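Local coordinates for protein CghA (Chaetomium globosum, PDB 6KBC) that is a beta-rich protein of two domains, both of the calycin clan, at residues F6-Q11 against K36-L41. Residues are numbered along the deposited sequence; the frame is centred on the assembly and turned at random.
Sequences FISLLQ and KWADKL
Ser8 and Ala38 meet where the first strand of CghA faces the loop that leads into strand 46-54, an instructive case of a strand and an irregular segment joined by a single direct hydrogen bond, from side chain to backbone, with apolar contact beside it. With its first torsion at 170°, Ser8 swings OG away from its own backbone N, and OG donates to Ala38 O at 2.6 Å. It reaches the oxygen from one flank, at a C=O...donor angle of 122°, and only slightly tilted from the carbonyl plane. This short bond, which brings Ser8 CB to 3.2 Å from Ala38 O, and the buried Ser8, Leu10 and Leu41 make the tight side. Leu10 spreads its two methyls over the loop: CD1 comes within 3.8 Å of Ala38 O, while CD2 touches Leu41 CB, the two leucine side chains crossing at roughly a right angle. The exposed side is looser. There a water donates to Ile7 O at 2.8 Å and reaches Asp39 OD1 only weakly, at 3.5 Å. Ser8 OG is also hydrogen-bonded to Arg68 NH1, a nitrogen that can only donate, and the nearby positive charge would probably polarise the O-H and strengthen its bond to Ala38.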
# COMPACT_ATOMS: atom_id res chain seq x y z
N PHE A 6 5.18 1.42 -25.44
CA PHE A 6 3.90 1.94 -24.98
C PHE A 6 4.15 3.17 -24.12
O PHE A 6 5.04 3.17 -23.27
CB PHE A 6 3.15 0.89 -24.18
CG PHE A 6 2.76 -0.32 -24.98
CD1 PHE A 6 1.65 -0.29 -25.81
CD2 PHE A 6 3.47 -1.49 -24.86
CE1 PHE A 6 1.29 -1.39 -26.53
CE2 PHE A 6 3.10 -2.60 -25.58
CZ PHE A 6 2.02 -2.55 -26.41
N ILE A 7 3.38 4.22 -24.36
CA ILE A 7 3.60 5.49 -23.68
C ILE A 7 2.26 6.06 -23.23
O ILE A 7 1.34 6.21 -24.04
CB ILE A 7 4.35 6.50 -24.58
CG1 ILE A 7 4.44 7.86 -23.87
CG2 ILE A 7 3.69 6.60 -25.96
CD1 ILE A 7 5.42 8.83 -24.50
N SER A 8 2.16 6.35 -21.94
CA SER A 8 1.06 7.13 -21.38
C SER A 8 1.67 8.41 -20.85
O SER A 8 2.35 8.40 -19.82
CB SER A 8 0.34 6.36 -20.28
OG SER A 8 -0.57 7.20 -19.60
N LEU A 9 1.43 9.52 -21.55
CA LEU A 9 2.02 10.80 -21.19
C LEU A 9 0.91 11.80 -20.88
O LEU A 9 0.13 12.16 -21.77
CB LEU A 9 2.94 11.32 -22.30
CG LEU A 9 3.45 12.75 -22.18
CD1 LEU A 9 4.30 12.92 -20.94
CD2 LEU A 9 4.26 13.11 -23.43
N LEU A 10 0.85 12.23 -19.63
CA LEU A 10 -0.14 13.16 -19.13
C LEU A 10 0.59 14.41 -18.66
O LEU A 10 1.44 14.34 -17.76
CB LEU A 10 -0.98 12.54 -18.01
CG LEU A 10 -1.95 11.40 -18.31
CD1 LEU A 10 -1.24 10.17 -18.76
CD2 LEU A 10 -2.74 11.08 -17.06
N GLN A 11 0.26 15.54 -19.27
CA GLN A 11 1.00 16.78 -19.12
C GLN A 11 0.07 17.93 -19.48
O GLN A 11 -0.99 17.73 -20.07
CB GLN A 11 2.22 16.81 -20.02
CG GLN A 11 1.81 16.91 -21.47
CD GLN A 11 2.98 16.80 -22.42
OE1 GLN A 11 4.12 16.63 -22.00
NE2 GLN A 11 2.69 16.86 -23.71
N LYS A 36 -4.11 2.32 -16.64
CA LYS A 36 -5.40 1.90 -17.18
C LYS A 36 -6.14 3.04 -17.86
O LYS A 36 -7.06 2.79 -18.64
CB LYS A 36 -6.26 1.30 -16.07
CG LYS A 36 -5.63 0.04 -15.45
CD LYS A 36 -5.32 -0.99 -16.51
CE LYS A 36 -4.71 -2.23 -15.90
NZ LYS A 36 -4.34 -3.25 -16.92
N TRP A 37 -5.77 4.28 -17.55
CA TRP A 37 -6.22 5.47 -18.28
C TRP A 37 -5.00 6.00 -19.04
O TRP A 37 -4.31 6.92 -18.59
CB TRP A 37 -6.83 6.51 -17.34
CG TRP A 37 -8.20 6.11 -16.90
CD1 TRP A 37 -9.39 6.46 -17.49
CD2 TRP A 37 -8.54 5.24 -15.81
NE1 TRP A 37 -10.44 5.88 -16.82
CE2 TRP A 37 -9.94 5.12 -15.79
CE3 TRP A 37 -7.79 4.55 -14.85
CZ2 TRP A 37 -10.62 4.35 -14.84
CZ3 TRP A 37 -8.46 3.78 -13.90
CH2 TRP A 37 -9.86 3.68 -13.90
N ALA A 38 -4.75 5.41 -20.21
CA ALA A 38 -3.48 5.63 -20.92
C ALA A 38 -3.41 7.03 -21.53
O ALA A 38 -2.38 7.71 -21.42
CB ALA A 38 -3.28 4.56 -21.98
N ASP A 39 -4.48 7.47 -22.19
CA ASP A 39 -4.41 8.71 -22.97
C ASP A 39 -5.06 9.89 -22.25
O ASP A 39 -4.43 10.95 -22.13
CB ASP A 39 -5.07 8.50 -24.34
CG ASP A 39 -4.25 7.57 -25.22
OD1 ASP A 39 -3.06 7.88 -25.48
OD2 ASP A 39 -4.78 6.52 -25.63
N LYS A 40 -6.29 9.74 -21.79
CA LYS A 40 -6.97 10.76 -21.00
C LYS A 40 -7.29 10.16 -19.64
O LYS A 40 -7.60 8.97 -19.53
CB LYS A 40 -8.27 11.23 -21.68
CG LYS A 40 -8.09 12.22 -22.84
CD LYS A 40 -7.35 13.51 -22.49
CE LYS A 40 -7.45 14.51 -23.64
NZ LYS A 40 -6.16 15.19 -23.91
N LEU A 41 -7.23 10.98 -18.59
CA LEU A 41 -7.48 10.51 -17.24
C LEU A 41 -8.92 10.85 -16.85
O LEU A 41 -9.31 12.03 -16.87
CB LEU A 41 -6.49 11.10 -16.24
CG LEU A 41 -6.66 10.64 -14.78
CD1 LEU A 41 -6.32 9.16 -14.60
CD2 LEU A 41 -5.83 11.51 -13.85
O HOH W 1 -1.17 5.13 -24.58